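PDB 5GPE: transcriptional regulator, MerR-family from Cupriavidus metallidurans CH34, which binds lead(II) and, as a MerR-family regulator, probably acts as a DNA-binding transcription factor that responds to this metal. Local coordinates for residues Arg19-Glu24 with Gln46-Ile51; Glu24-Glu29 with Met59-Ile64; Ile64-Asn69 with Asn82-Ala87. One frame throughout, in Å; residues are numbered along the deposited sequence.

Interaction 1: Arg19-Glu24 with Gln46-Ile51; sequences RFYESE and QRLLFI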
loop_
_atom_site.group_PDB
_atom_site.type_symbol
_atom_site.label_atom_id
_atom_site.label_comp_id
_atom_site.label_asym_id
_atom_site.label_seq_id
_atom_site.Cartn_x
_atom_site.Cartn_y
_atom_site.Cartn_z
ATOM N N ARG B 19 15.062 -16.836 0.429
ATOM C CA ARG B 19 14.481 -17.586 1.555
ATOM C C ARG B 19 13.041 -17.172 1.854
ATOM O O ARG B 19 12.219 -17.995 2.241
ATOM C CB ARG B 19 15.332 -17.432 2.825
ATOM C CG ARG B 19 16.668 -18.129 2.736
ATOM C CD ARG B 19 17.191 -18.584 4.081
ATOM N NE ARG B 19 18.416 -19.349 3.866
ATOM C CZ ARG B 19 19.659 -18.975 4.148
ATOM N NH1 ARG B 19 19.927 -17.804 4.718
ATOM N NH2 ARG B 19 20.649 -19.818 3.846
ATOM N N PHE B 20 12.740 -15.898 1.673
ATOM C CA PHE B 20 11.344 -15.415 1.788
ATOM C C PHE B 20 10.426 -16.113 0.764
ATOM O O PHE B 20 9.367 -16.630 1.112
ATOM C CB PHE B 20 11.301 -13.898 1.607
ATOM C CG PHE B 20 9.921 -13.322 1.581
ATOM C CD1 PHE B 20 9.057 -13.504 2.652
ATOM C CD2 PHE B 20 9.501 -12.554 0.505
ATOM C CE1 PHE B 20 7.778 -12.956 2.634
ATOM C CE2 PHE B 20 8.235 -12.000 0.479
ATOM C CZ PHE B 20 7.371 -12.203 1.548
ATOM N N TYR B 21 10.864 -16.140 -0.497
ATOM C CA TYR B 21 10.116 -16.822 -1.557
ATOM C C TYR B 21 9.970 -18.323 -1.300
ATOM O O TYR B 21 8.914 -18.892 -1.565
ATOM C CB TYR B 21 10.769 -16.587 -2.916
ATOM C CG TYR B 21 10.773 -15.155 -3.385
ATOM C CD1 TYR B 21 9.829 -14.226 -2.933
ATOM C CD2 TYR B 21 11.728 -14.714 -4.282
ATOM C CE1 TYR B 21 9.850 -12.916 -3.371
ATOM C CE2 TYR B 21 11.746 -13.401 -4.734
ATOM C CZ TYR B 21 10.809 -12.508 -4.262
ATOM O OH TYR B 21 10.798 -11.210 -4.698
ATOM N N GLU B 22 11.002 -18.948 -0.746
ATOM C CA GLU B 22 10.915 -20.348 -0.306
ATOM C C GLU B 22 9.860 -20.551 0.769
ATOM O O GLU B 22 9.026 -21.449 0.662
ATOM C CB GLU B 22 12.253 -20.846 0.239
ATOM C CG GLU B 22 13.283 -21.088 -0.840
ATOM C CD GLU B 22 14.560 -21.727 -0.320
ATOM O OE1 GLU B 22 15.056 -21.303 0.752
ATOM O OE2 GLU B 22 15.076 -22.629 -1.008
ATOM N N SER B 23 9.902 -19.719 1.806
ATOM C CA SER B 23 8.918 -19.804 2.904
ATOM C C SER B 23 7.477 -19.584 2.414
ATOM O O SER B 23 6.544 -20.122 2.994
ATOM C CB SER B 23 9.252 -18.824 4.033
ATOM O OG SER B 23 9.067 -17.484 3.603
ATOM N N GLU B 24 7.320 -18.814 1.334
ATOM C CA GLU B 24 6.005 -18.557 0.718
ATOM C C GLU B 24 5.577 -19.574 -0.366
ATOM O O GLU B 24 4.529 -19.411 -0.980
ATOM C CB GLU B 24 5.971 -17.134 0.146
ATOM C CG GLU B 24 5.932 -16.068 1.216
ATOM C CD GLU B 24 4.649 -16.107 2.029
ATOM O OE1 GLU B 24 3.490 -16.070 1.507
ATOM O OE2 GLU B 24 4.832 -16.223 3.234
ATOM N N GLN B 46 15.622 -19.243 -13.198
ATOM C CA GLN B 46 14.554 -18.808 -14.100
ATOM C C GLN B 46 13.253 -18.508 -13.348
ATOM O O GLN B 46 12.502 -17.605 -13.713
ATOM C CB GLN B 46 14.304 -19.837 -15.210
ATOM C CG GLN B 46 15.432 -19.929 -16.238
ATOM C CD GLN B 46 15.853 -18.563 -16.776
ATOM O OE1 GLN B 46 15.005 -17.730 -17.125
ATOM N NE2 GLN B 46 17.161 -18.309 -16.804
ATOM N N ARG B 47 13.019 -19.216 -12.256
ATOM C CA ARG B 47 11.870 -18.990 -11.412
ATOM C C ARG B 47 11.988 -17.632 -10.722
ATOM O O ARG B 47 11.093 -16.871 -10.721
ATOM C CB ARG B 47 11.776 -20.077 -10.381
ATOM C CG ARG B 47 10.807 -19.804 -9.277
ATOM C CD ARG B 47 9.442 -19.810 -9.833
ATOM N NE ARG B 47 9.068 -21.032 -10.499
ATOM C CZ ARG B 47 8.464 -22.051 -9.930
ATOM N NH1 ARG B 47 8.205 -22.058 -8.666
ATOM N NH2 ARG B 47 8.119 -23.072 -10.661
ATOM N N LEU B 48 13.134 -17.344 -10.168
ATOM C CA LEU B 48 13.381 -16.059 -9.515
ATOM C C LEU B 48 13.236 -14.879 -10.460
ATOM O O LEU B 48 12.669 -13.849 -10.090
ATOM C CB LEU B 48 14.762 -16.026 -8.860
ATOM C CG LEU B 48 14.917 -16.841 -7.576
ATOM C CD1 LEU B 48 16.374 -16.885 -7.153
ATOM C CD2 LEU B 48 14.026 -16.241 -6.497
ATOM N N LEU B 49 13.710 -15.048 -11.690
ATOM C CA LEU B 49 13.547 -14.020 -12.701
ATOM C C LEU B 49 12.068 -13.805 -13.052
ATOM O O LEU B 49 11.639 -12.666 -13.214
ATOM C CB LEU B 49 14.377 -14.333 -13.947
ATOM C CG LEU B 49 15.893 -14.394 -13.728
ATOM C CD1 LEU B 49 16.603 -14.739 -15.035
ATOM C CD2 LEU B 49 16.465 -13.103 -13.153
ATOM N N PHE B 50 11.300 -14.889 -13.145
ATOM C CA PHE B 50 9.854 -14.825 -13.391
ATOM C C PHE B 50 9.166 -14.057 -12.272
ATOM O O PHE B 50 8.385 -13.158 -12.528
ATOM C CB PHE B 50 9.258 -16.248 -13.507
ATOM C CG PHE B 50 7.772 -16.282 -13.763
ATOM C CD1 PHE B 50 6.861 -16.228 -12.707
ATOM C CD2 PHE B 50 7.275 -16.382 -15.057
ATOM C CE1 PHE B 50 5.494 -16.262 -12.949
ATOM C CE2 PHE B 50 5.917 -16.422 -15.300
ATOM C CZ PHE B 50 5.021 -16.349 -14.249
ATOM N N ILE B 51 9.491 -14.399 -11.037
ATOM C CA ILE B 51 8.962 -13.710 -9.850
ATOM C C ILE B 51 9.309 -12.210 -9.867
ATOM O O ILE B 51 8.445 -11.370 -9.601
ATOM C CB ILE B 51 9.470 -14.351 -8.535
ATOM C CG1 ILE B 51 8.900 -15.770 -8.384
ATOM C CG2 ILE B 51 9.061 -13.520 -7.315
ATOM C CD1 ILE B 51 9.613 -16.606 -7.355
#
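Leu48 is the first residue of Gln46-Ile51 to meet Tyr21, and it does so with one methyl branch. Its CD2 lies at the edge of the phenol ring, in the ring plane, 3.5 Å from Tyr21 CD2. A branched aliphatic side chain suits this place because its CA-CB bond runs past the helix of Tyr21 and the fork at CG carries a methyl the rest of the way. One helical turn further on, Ile51 lies over one face of the same ring. Its CG2 stands 3.6 Å above the ring plane, displaced toward the CZ-CE2 side of the rim, with Tyr21 CZ 3.7 Å away. This is a CH-pi contact, 22° off the ring normal. The beta-branch of isoleucine makes it possible: with CG1 beside the backbone N (chi1 -66°), CG2 falls opposite that nitrogen and on the ring. Edge and face are thus held by residues three apart, while the Tyr21 hydroxyl is satisfied beyond them by a hydrogen bond to Arg55. All three side chains are buried. The contact joins helix 15-23 to helix 42-56 in the core of the MerR-type helix-turn-helix region; Leu48 also packs on Leu7 and Ala11 of helix 4-11, and Ile51 on Leu26 in the loop that follows helix 15-23.

Interaction 2: Glu24-Glu29 with Met59-Ile64; sequences EGLLPE and MTLDEI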
loop_
_atom_site.group_PDB
_atom_site.type_symbol
_atom_site.label_atom_id
_atom_site.label_comp_id
_atom_site.label_asym_id
_atom_site.label_seq_id
_atom_site.Cartn_x
_atom_site.Cartn_y
_atom_site.Cartn_z
ATOM N N GLU B 24 7.320 -18.814 1.334
ATOM C CA GLU B 24 6.005 -18.557 0.718
ATOM C C GLU B 24 5.577 -19.574 -0.366
ATOM O O GLU B 24 4.529 -19.411 -0.980
ATOM C CB GLU B 24 5.971 -17.134 0.146
ATOM C CG GLU B 24 5.932 -16.068 1.216
ATOM C CD GLU B 24 4.649 -16.107 2.029
ATOM O OE1 GLU B 24 3.490 -16.070 1.507
ATOM O OE2 GLU B 24 4.832 -16.223 3.234
ATOM N N GLY B 25 6.358 -20.628 -0.574
ATOM C CA GLY B 25 5.992 -21.694 -1.502
ATOM C C GLY B 25 6.121 -21.322 -2.969
ATOM O O GLY B 25 5.510 -21.967 -3.815
ATOM N N LEU B 26 6.942 -20.321 -3.277
ATOM C CA LEU B 26 7.130 -19.866 -4.660
ATOM C C LEU B 26 8.275 -20.539 -5.394
ATOM O O LEU B 26 8.427 -20.350 -6.597
ATOM C CB LEU B 26 7.332 -18.360 -4.702
ATOM C CG LEU B 26 6.242 -17.518 -4.021
ATOM C CD1 LEU B 26 6.539 -16.044 -4.234
ATOM C CD2 LEU B 26 4.847 -17.843 -4.524
ATOM N N LEU B 27 9.085 -21.322 -4.720
ATOM C CA LEU B 27 10.205 -21.989 -5.374
ATOM C C LEU B 27 10.135 -23.503 -5.295
ATOM O O LEU B 27 9.805 -24.019 -4.294
ATOM C CB LEU B 27 11.523 -21.548 -4.773
ATOM C CG LEU B 27 12.002 -20.122 -4.965
ATOM C CD1 LEU B 27 13.421 -19.953 -4.520
ATOM C CD2 LEU B 27 11.885 -19.736 -6.404
ATOM N N PRO B 28 10.474 -24.209 -6.356
ATOM C CA PRO B 28 10.479 -25.671 -6.274
ATOM C C PRO B 28 11.574 -26.150 -5.328
ATOM O O PRO B 28 12.473 -25.372 -4.960
ATOM C CB PRO B 28 10.764 -26.112 -7.714
ATOM C CG PRO B 28 11.486 -24.973 -8.340
ATOM C CD PRO B 28 11.205 -23.728 -7.541
ATOM N N GLU B 29 11.484 -27.414 -4.935
ATOM C CA GLU B 29 12.444 -28.006 -4.001
ATOM C C GLU B 29 13.874 -27.874 -4.536
ATOM O O GLU B 29 14.071 -27.839 -5.760
ATOM C CB GLU B 29 12.119 -29.480 -3.744
ATOM C CG GLU B 29 10.816 -29.703 -2.988
ATOM C CD GLU B 29 10.876 -29.180 -1.563
ATOM O OE1 GLU B 29 11.774 -29.607 -0.801
ATOM O OE2 GLU B 29 10.037 -28.329 -1.208
ATOM N N MET B 59 2.348 -7.247 -9.088
ATOM C CA MET B 59 1.617 -8.434 -8.673
ATOM C C MET B 59 1.915 -8.818 -7.226
ATOM O O MET B 59 3.056 -8.819 -6.802
ATOM C CB MET B 59 1.951 -9.633 -9.512
ATOM C CG MET B 59 0.797 -10.256 -10.362
ATOM S SD MET B 59 0.675 -9.263 -11.791
ATOM C CE MET B 59 1.882 -10.083 -12.820
ATOM N N THR B 60 0.877 -9.219 -6.518
ATOM C CA THR B 60 1.033 -9.705 -5.155
ATOM C C THR B 60 1.543 -11.141 -5.169
ATOM O O THR B 60 1.479 -11.836 -6.193
ATOM C CB THR B 60 -0.309 -9.709 -4.396
ATOM O OG1 THR B 60 -1.135 -10.766 -4.910
ATOM C CG2 THR B 60 -1.023 -8.348 -4.520
ATOM N N LEU B 61 1.985 -11.601 -4.009
ATOM C CA LEU B 61 2.408 -12.999 -3.844
ATOM C C LEU B 61 1.306 -14.013 -4.183
ATOM O O LEU B 61 1.591 -15.081 -4.706
ATOM C CB LEU B 61 2.906 -13.252 -2.423
ATOM C CG LEU B 61 4.419 -13.118 -2.128
ATOM C CD1 LEU B 61 5.132 -12.049 -2.932
ATOM C CD2 LEU B 61 4.611 -12.872 -0.641
ATOM N N ASP B 62 0.049 -13.669 -3.889
ATOM C CA ASP B 62 -1.109 -14.532 -4.230
ATOM C C ASP B 62 -1.327 -14.665 -5.742
ATOM O O ASP B 62 -1.567 -15.763 -6.251
ATOM C CB ASP B 62 -2.398 -14.008 -3.574
ATOM C CG ASP B 62 -2.352 -14.096 -2.058
ATOM O OD1 ASP B 62 -1.985 -15.169 -1.537
ATOM O OD2 ASP B 62 -2.672 -13.092 -1.392
ATOM N N GLU B 63 -1.228 -13.548 -6.459
ATOM C CA GLU B 63 -1.297 -13.567 -7.934
ATOM C C GLU B 63 -0.146 -14.358 -8.548
ATOM O O GLU B 63 -0.323 -15.096 -9.513
ATOM C CB GLU B 63 -1.297 -12.145 -8.495
ATOM C CG GLU B 63 -2.562 -11.348 -8.190
ATOM C CD GLU B 63 -2.424 -9.881 -8.572
ATOM O OE1 GLU B 63 -1.637 -9.150 -7.925
ATOM O OE2 GLU B 63 -3.074 -9.460 -9.561
ATOM N N ILE B 64 1.038 -14.202 -7.981
ATOM C CA ILE B 64 2.229 -14.883 -8.496
ATOM C C ILE B 64 2.128 -16.393 -8.296
ATOM O O ILE B 64 2.528 -17.165 -9.153
ATOM C CB ILE B 64 3.519 -14.297 -7.880
ATOM C CG1 ILE B 64 3.716 -12.875 -8.396
ATOM C CG2 ILE B 64 4.748 -15.144 -8.231
ATOM C CD1 ILE B 64 4.740 -12.056 -7.632
#
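Leu61 reaches from the first turn of helix 61-71 to two residues of the loop Glu24-Glu29, crossing the side chain of each at about a right angle. Both segments belong to the MerR-type helix-turn-helix region, and here the loop after helix 15-23 meets the start of helix 61-71. On the buried side Leu61 meets Leu26: CD1 of Leu26 is 4.2 Å from Leu61 CG, and the same methyl comes within 4.5 Å of Ile64 CG2, one turn along the helix. A single leucine branch therefore touches both helix residues, and the spacing of three along the helix brings Leu61 and Ile64 to the same face.

On the more open side, Leu61 CD2 rests against the aliphatic part of Glu24, 3.9 Å from its CG. Glutamate suits this margin because its methylenes can cover a leucine while a bend at chi2 (-65°) carries the carboxylate onward. Its OE1 forms a salt bridge with Arg65, which also pairs with Asp62. Gly25 then turns the chain out of helix 15-23 in a Schellman motif; its positive phi (74°) is one that glycine adopts readily.

The opposing helix starts with a capping box. Glu63 N donates to Thr60 OG1 at 3.2 Å, and Thr60 N donates to Glu63 OE1 at 2.9 Å, so each side chain caps the other's backbone. Between the two segments no hydrogen bond forms. The contact itself is apolar, while the Glu24 and Asp62 carboxylates turn to Arg65; placed between them, this arginine would be expected to ease their mutual repulsion.

Interaction 3: Ile64-Asn69 with Asn82-Ala87; sequences IRQLLN and NALVDA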
loop_
_atom_site.group_PDB
_atom_site.type_symbol
_atom_site.label_atom_id
_atom_site.label_comp_id
_atom_site.label_asym_id
_atom_site.label_seq_id
_atom_site.Cartn_x
_atom_site.Cartn_y
_atom_site.Cartn_z
ATOM N N ILE B 64 1.038 -14.202 -7.981
ATOM C CA ILE B 64 2.229 -14.883 -8.496
ATOM C C ILE B 64 2.128 -16.393 -8.296
ATOM O O ILE B 64 2.528 -17.165 -9.153
ATOM C CB ILE B 64 3.519 -14.297 -7.880
ATOM C CG1 ILE B 64 3.716 -12.875 -8.396
ATOM C CG2 ILE B 64 4.748 -15.144 -8.231
ATOM C CD1 ILE B 64 4.740 -12.056 -7.632
ATOM N N ARG B 65 1.588 -16.779 -7.154
ATOM C CA ARG B 65 1.345 -18.154 -6.783
ATOM C C ARG B 65 0.399 -18.755 -7.865
ATOM O O ARG B 65 0.632 -19.789 -8.377
ATOM C CB ARG B 65 0.768 -18.269 -5.358
ATOM C CG ARG B 65 1.308 -19.430 -4.544
ATOM C CD ARG B 65 1.267 -19.363 -2.983
ATOM N NE ARG B 65 0.803 -18.105 -2.456
ATOM C CZ ARG B 65 1.388 -17.390 -1.516
ATOM N NH1 ARG B 65 2.447 -17.811 -0.922
ATOM N NH2 ARG B 65 0.902 -16.241 -1.176
ATOM N N GLN B 66 -0.653 -18.036 -8.181
ATOM C CA GLN B 66 -1.633 -18.435 -9.221
ATOM C C GLN B 66 -0.976 -18.585 -10.592
ATOM O O GLN B 66 -1.156 -19.608 -11.253
ATOM C CB GLN B 66 -2.862 -17.461 -9.340
ATOM C CG GLN B 66 -3.851 -17.679 -8.208
ATOM C CD GLN B 66 -5.134 -16.859 -8.336
ATOM O OE1 GLN B 66 -5.340 -16.120 -9.304
ATOM N NE2 GLN B 66 -6.022 -17.025 -7.369
ATOM N N LEU B 67 -0.160 -17.602 -10.977
ATOM C CA LEU B 67 0.545 -17.664 -12.266
ATOM C C LEU B 67 1.532 -18.824 -12.342
ATOM O O LEU B 67 1.593 -19.517 -13.365
ATOM C CB LEU B 67 1.282 -16.357 -12.564
ATOM C CG LEU B 67 0.394 -15.145 -12.824
ATOM C CD1 LEU B 67 1.259 -13.910 -12.876
ATOM C CD2 LEU B 67 -0.378 -15.288 -14.116
ATOM N N LEU B 68 2.291 -19.037 -11.259
ATOM C CA LEU B 68 3.231 -20.162 -11.181
ATOM C C LEU B 68 2.521 -21.518 -11.317
ATOM O O LEU B 68 3.022 -22.419 -11.995
ATOM C CB LEU B 68 4.051 -20.111 -9.883
ATOM C CG LEU B 68 5.116 -19.005 -9.805
ATOM C CD1 LEU B 68 5.680 -18.907 -8.402
ATOM C CD2 LEU B 68 6.243 -19.242 -10.801
ATOM N N ASN B 69 1.384 -21.667 -10.645
ATOM C CA ASN B 69 0.599 -22.911 -10.722
ATOM C C ASN B 69 0.115 -23.210 -12.154
ATOM O O ASN B 69 0.197 -24.345 -12.617
ATOM C CB ASN B 69 -0.584 -22.882 -9.743
ATOM C CG ASN B 69 -0.165 -23.149 -8.289
ATOM O OD1 ASN B 69 0.883 -23.743 -7.999
ATOM N ND2 ASN B 69 -1.011 -22.723 -7.360
ATOM N N ASN B 82 -5.322 -14.354 -18.448
ATOM C CA ASN B 82 -5.953 -13.133 -18.999
ATOM C C ASN B 82 -6.877 -12.460 -17.971
ATOM O O ASN B 82 -6.849 -11.233 -17.804
ATOM C CB ASN B 82 -6.769 -13.428 -20.279
ATOM C CG ASN B 82 -5.894 -13.864 -21.453
ATOM O OD1 ASN B 82 -4.786 -13.373 -21.626
ATOM N ND2 ASN B 82 -6.417 -14.756 -22.290
ATOM N N ALA B 83 -7.696 -13.269 -17.304
ATOM C CA ALA B 83 -8.641 -12.764 -16.278
ATOM C C ALA B 83 -7.927 -12.120 -15.082
ATOM O O ALA B 83 -8.394 -11.129 -14.525
ATOM C CB ALA B 83 -9.555 -13.889 -15.797
ATOM N N LEU B 84 -6.805 -12.701 -14.688
ATOM C CA LEU B 84 -5.987 -12.164 -13.589
ATOM C C LEU B 84 -5.418 -10.782 -13.930
ATOM O O LEU B 84 -5.515 -9.838 -13.142
ATOM C CB LEU B 84 -4.870 -13.140 -13.258
ATOM C CG LEU B 84 -3.928 -12.809 -12.103
ATOM C CD1 LEU B 84 -3.327 -14.097 -11.562
ATOM C CD2 LEU B 84 -2.812 -11.850 -12.521
ATOM N N VAL B 85 -4.867 -10.653 -15.136
ATOM C CA VAL B 85 -4.358 -9.369 -15.595
ATOM C C VAL B 85 -5.491 -8.343 -15.785
ATOM O O VAL B 85 -5.331 -7.174 -15.434
ATOM C CB VAL B 85 -3.528 -9.510 -16.884
ATOM C CG1 VAL B 85 -3.112 -8.149 -17.427
ATOM C CG2 VAL B 85 -2.303 -10.362 -16.605
ATOM N N ASP B 86 -6.613 -8.765 -16.362
ATOM C CA ASP B 86 -7.776 -7.868 -16.515
ATOM C C ASP B 86 -8.277 -7.343 -15.170
ATOM O O ASP B 86 -8.608 -6.156 -15.054
ATOM C CB ASP B 86 -8.927 -8.569 -17.242
ATOM C CG ASP B 86 -8.662 -8.761 -18.723
ATOM O OD1 ASP B 86 -7.853 -8.002 -19.303
ATOM O OD2 ASP B 86 -9.293 -9.654 -19.326
ATOM N N ALA B 87 -8.341 -8.221 -14.169
ATOM C CA ALA B 87 -8.797 -7.814 -12.812
ATOM C C ALA B 87 -7.800 -6.840 -12.164
ATOM O O ALA B 87 -8.205 -5.890 -11.496
ATOM C CB ALA B 87 -9.023 -9.015 -11.918
#
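Leu67 and Leu84 carry the closest CA atoms of the two segments, with 8.6 Å between Leu67 CA and Leu84 CA. Both segments are regular helix throughout, with bonds such as Leu68 N to Ile64 O and Asp86 N to Asn82 O using up main-chain groups internally, so the space between them is bridged by side chains alone.

Leu84 does most of the bridging. Its CA-CB bond already points at helix 61-71, and with CG opposite the backbone N (chi1 -178°) the side chain extends further that way and delivers its CD1 methyl between Gln66 and Leu67. From Leu67 CG this methyl is 4.1 Å away, and Leu67 CD2 lies at a similar distance; the two leucines cross at a slant. Beside them, Gln66 stretches its extended chain past the same methyl, and Gln66 OE1 comes to 3.6 Å from Leu84 CD1. That is a van der Waals approach of an amide oxygen, at the exposed margin, where a long polar side chain can cover a leucine and still face water.

The buried side chain of Leu67, about 8 Å from a bound lead(II) ion, also packs on Leu125 of the second subunit. Asn82 ND2 hydrogen-bonds to Asp114 O of that subunit, and Asp86 OD1 forms a salt bridge with its Arg110. The chemistry divides accordingly: within the chain, helix 61-71 meets the long helix 79-111 through a small, mainly apolar contact without hydrogen bonds, whereas directional polar bonds from Asn82-Ala87 go to the dimer partner.

Overall arrangement
The three contacts run from the helix-turn-helix core to the long helix 79-111. Interactions 1 and 2 lie about 6 Å apart, centre to centre, and their segments overlap at Glu24; Arg47 NH1 ties them by a probable hydrogen bond of 2.7 Å to Leu26 O. The centres of interactions 2 and 3 are about 11 Å apart, their segments overlapping at Ile64. The centres of interactions 1 and 3 are about 16 Å apart. Phe50 and Arg47 pack on Leu68 between them. In interaction 3 the Leu67 side chain is about 8 Å from a lead(II) ion. Cys113 and Cys122 bind this metal, those near Leu67 probably from the second subunit, consistent with coupling between metal site and DNA-binding region.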